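Local structure of 4-aminobutyrate transaminase (Acinetobacter baumannii, 6WOP) at residues K269-I277 and G301-V312. The protein catalyses, as a pyridoxal 5'-phosphate-dependent class-III aminotransferase, amino-group transfer from 4-aminobutyrate to 2-oxoglutarate. Sequence-based numbering, arbitrary orientation.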
loop_
_atom_site.group_PDB
_atom_site.type_symbol
_atom_site.label_atom_id
_atom_site.label_comp_id
_atom_site.label_asym_id
_atom_site.label_seq_id
_atom_site.Cartn_x
_atom_site.Cartn_y
_atom_site.Cartn_z
ATOM N N LYS A 269 2.301 -25.251 -15.646
ATOM C CA LYS A 269 1.678 -26.557 -15.464
ATOM C C LYS A 269 2.000 -27.479 -16.641
ATOM O O LYS A 269 3.123 -27.974 -16.737
ATOM C CB LYS A 269 0.169 -26.389 -15.233
ATOM C CG LYS A 269 -0.144 -25.814 -13.787
ATOM C CD LYS A 269 -1.629 -25.788 -13.543
ATOM C CE LYS A 269 -1.976 -25.237 -12.147
ATOM N NZ LYS A 269 -2.345 -26.306 -11.270
ATOM N N SER A 270 1.040 -27.715 -17.548
ATOM C CA SER A 270 1.332 -28.776 -18.504
ATOM C C SER A 270 2.354 -28.360 -19.562
ATOM O O SER A 270 2.866 -29.242 -20.266
ATOM C CB SER A 270 0.036 -29.257 -19.154
ATOM O OG SER A 270 -0.566 -30.278 -18.366
ATOM N N LEU A 271 2.741 -27.067 -19.630
ATOM C CA LEU A 271 3.902 -26.637 -20.420
ATOM C C LEU A 271 5.053 -27.623 -20.198
ATOM O O LEU A 271 5.718 -28.027 -21.146
ATOM C CB LEU A 271 4.350 -25.222 -19.995
ATOM C CG LEU A 271 5.686 -24.754 -20.565
ATOM C CD1 LEU A 271 5.677 -24.572 -22.095
ATOM C CD2 LEU A 271 6.106 -23.336 -19.884
ATOM N N GLY A 272 5.297 -28.012 -18.960
ATOM C CA GLY A 272 6.494 -28.760 -18.591
ATOM C C GLY A 272 6.242 -30.256 -18.446
ATOM O O GLY A 272 7.191 -31.017 -18.148
ATOM N N GLY A 273 4.992 -30.680 -18.616
ATOM C CA GLY A 273 4.668 -32.133 -18.552
ATOM C C GLY A 273 5.116 -32.836 -17.283
ATOM O O GLY A 273 5.384 -34.051 -17.306
ATOM N N GLY A 274 5.124 -32.144 -16.162
ATOM C CA GLY A 274 5.581 -32.741 -14.929
ATOM C C GLY A 274 6.929 -32.228 -14.413
ATOM O O GLY A 274 7.482 -32.847 -13.470
ATOM N N PHE A 275 7.471 -31.135 -14.991
ATOM C CA PHE A 275 8.724 -30.553 -14.490
ATOM C C PHE A 275 8.561 -29.041 -14.328
ATOM O O PHE A 275 7.861 -28.424 -15.135
ATOM C CB PHE A 275 9.867 -30.813 -15.472
ATOM C CG PHE A 275 10.203 -32.293 -15.625
ATOM C CD1 PHE A 275 9.522 -33.086 -16.515
ATOM C CD2 PHE A 275 11.194 -32.858 -14.831
ATOM C CE1 PHE A 275 9.775 -34.480 -16.614
ATOM C CE2 PHE A 275 11.482 -34.272 -14.935
ATOM C CZ PHE A 275 10.762 -35.055 -15.827
ATOM N N PRO A 276 9.246 -28.412 -13.368
ATOM C CA PRO A 276 8.919 -26.991 -13.053
ATOM C C PRO A 276 9.423 -26.046 -14.130
ATOM O O PRO A 276 10.645 -25.883 -14.328
ATOM C CB PRO A 276 9.613 -26.740 -11.710
ATOM C CG PRO A 276 9.645 -28.101 -11.052
ATOM C CD PRO A 276 9.932 -29.061 -12.234
ATOM N N ILE A 277 8.466 -25.370 -14.781
ATOM C CA ILE A 277 8.757 -24.276 -15.700
ATOM C C ILE A 277 7.462 -23.511 -15.915
ATOM O O ILE A 277 6.370 -24.084 -15.828
ATOM C CB ILE A 277 9.309 -24.827 -17.044
ATOM C CG1 ILE A 277 9.642 -23.700 -18.037
ATOM C CG2 ILE A 277 8.296 -25.800 -17.702
ATOM C CD1 ILE A 277 10.543 -24.144 -19.280
ATOM N N GLY A 301 13.397 -21.189 -16.573
ATOM C CA GLY A 301 13.712 -21.864 -17.835
ATOM C C GLY A 301 14.683 -23.005 -17.617
ATOM O O GLY A 301 15.666 -23.142 -18.341
ATOM N N SER A 302 14.408 -23.830 -16.608
ATOM C CA SER A 302 15.345 -24.879 -16.246
ATOM C C SER A 302 15.635 -25.772 -17.462
ATOM O O SER A 302 14.701 -26.178 -18.160
ATOM C CB SER A 302 14.719 -25.657 -15.098
ATOM O OG SER A 302 15.090 -27.030 -15.164
ATOM N N PRO A 303 16.917 -26.062 -17.737
ATOM C CA PRO A 303 17.264 -26.907 -18.904
ATOM C C PRO A 303 16.469 -28.206 -18.968
ATOM O O PRO A 303 16.097 -28.647 -20.072
ATOM C CB PRO A 303 18.769 -27.202 -18.675
ATOM C CG PRO A 303 19.263 -25.977 -17.922
ATOM C CD PRO A 303 18.095 -25.586 -16.979
ATOM N N ILE A 304 16.309 -28.858 -17.802
ATOM C CA ILE A 304 15.520 -30.096 -17.666
ATOM C C ILE A 304 14.089 -29.866 -18.138
ATOM O O ILE A 304 13.550 -30.611 -18.963
ATOM C CB ILE A 304 15.548 -30.544 -16.186
ATOM C CG1 ILE A 304 16.977 -30.847 -15.750
ATOM C CG2 ILE A 304 14.584 -31.718 -15.832
ATOM C CD1 ILE A 304 17.552 -31.981 -16.496
ATOM N N ALA A 305 13.443 -28.826 -17.597
ATOM C CA ALA A 305 12.048 -28.544 -17.917
ATOM C C ALA A 305 11.887 -28.024 -19.324
ATOM O O ALA A 305 10.830 -28.230 -19.932
ATOM C CB ALA A 305 11.455 -27.527 -16.922
ATOM N N VAL A 306 12.889 -27.322 -19.847
ATOM C CA VAL A 306 12.835 -26.861 -21.226
ATOM C C VAL A 306 12.870 -28.078 -22.167
ATOM O O VAL A 306 12.122 -28.168 -23.146
ATOM C CB VAL A 306 14.002 -25.905 -21.482
ATOM C CG1 VAL A 306 14.239 -25.748 -22.994
ATOM C CG2 VAL A 306 13.711 -24.501 -20.812
ATOM N N ALA A 307 13.688 -29.064 -21.838
ATOM C CA ALA A 307 13.709 -30.259 -22.688
ATOM C C ALA A 307 12.366 -30.948 -22.657
ATOM O O ALA A 307 11.889 -31.469 -23.688
ATOM C CB ALA A 307 14.821 -31.229 -22.233
ATOM N N ALA A 308 11.769 -30.999 -21.479
ATOM C CA ALA A 308 10.482 -31.662 -21.300
ATOM C C ALA A 308 9.414 -30.925 -22.085
ATOM O O ALA A 308 8.600 -31.558 -22.763
ATOM C CB ALA A 308 10.087 -31.723 -19.810
ATOM N N ALA A 309 9.447 -29.598 -22.052
ATOM C CA ALA A 309 8.414 -28.794 -22.721
ATOM C C ALA A 309 8.520 -28.946 -24.231
ATOM O O ALA A 309 7.505 -28.892 -24.940
ATOM C CB ALA A 309 8.540 -27.301 -22.289
ATOM N N HIS A 310 9.738 -29.052 -24.769
ATOM C CA HIS A 310 9.831 -29.316 -26.209
ATOM C C HIS A 310 9.121 -30.621 -26.548
ATOM O O HIS A 310 8.511 -30.741 -27.615
ATOM C CB HIS A 310 11.297 -29.415 -26.677
ATOM C CG HIS A 310 11.932 -28.092 -26.944
ATOM N ND1 HIS A 310 11.650 -27.333 -28.064
ATOM C CD2 HIS A 310 12.853 -27.397 -26.232
ATOM C CE1 HIS A 310 12.365 -26.216 -28.030
ATOM N NE2 HIS A 310 13.113 -26.236 -26.933
ATOM N N ALA A 311 9.266 -31.633 -25.675
ATOM C CA ALA A 311 8.666 -32.916 -25.993
ATOM C C ALA A 311 7.167 -32.875 -25.746
ATOM O O ALA A 311 6.411 -33.612 -26.402
ATOM C CB ALA A 311 9.304 -34.046 -25.187
ATOM N N VAL A 312 6.713 -32.017 -24.832
ATOM C CA VAL A 312 5.261 -31.854 -24.649
ATOM C C VAL A 312 4.617 -31.310 -25.928
ATOM O O VAL A 312 3.575 -31.796 -26.406
ATOM C CB VAL A 312 4.978 -30.903 -23.467
ATOM C CG1 VAL A 312 3.499 -30.403 -23.540
ATOM C CG2 VAL A 312 5.288 -31.578 -22.131
HETATM O O HOH W 1 12.129 -23.502 -14.962
HETATM O O HOH W 2 12.785 -28.037 -13.830
#
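The glycine-rich loop 269-277 runs against the first turns of helix 303-318, its backbone coming within 4.6 Å at the CA atoms of Gly272 and Ala309, then passing Ala305 at Phe275. In this fold type I aminotransferase the loop links antiparallel neighbours 264-267 and 278-283 of the mixed sheet that also holds strand 236-240, and small helix residues let it lie close. Leu271 O, buried and without a hydrogen-bonding partner, faces Ala309, whose CA approaches it at 3.2 Å in a CA-H...O contact. Val312 reaches over the turn with both methyls: CG1 meets Ser270 O, while CG2 rests 3.6 Å from Gly273 N. Phe275 has CG anti to its carbonyl carbon (chi1 -65°), which points the ring across the helix, its two sides meeting successive turns: CD1 meets Ala308 CB at 3.6 Å, CD2 meets Ile304 CG2, and Gly272 O sits in plane at the ring edge. Val67 of helix 61-71 and Thr75 of the second subunit also pack on the Phe275 side chain; the Thr75 hydroxyl bonds Gly274 O. Ile277 packs on Ala305 and Val306: its CB presses on Ala305 CB at a tight 3.5 Å, and the extended CG1 arm (chi1 -179°) carries CD1 to Val306 CG2, also at 3.5 Å. At the helix start, Ser302 is the N-cap, its OG weakly accepting from Ala305 N. Two waters link this end to the loop through Pro276 O: one accepts from Ser302 N at 2.8 Å, and the other donates to Pro276 O and hydrogen-bonds Ser302 OG, likewise at 2.8 Å.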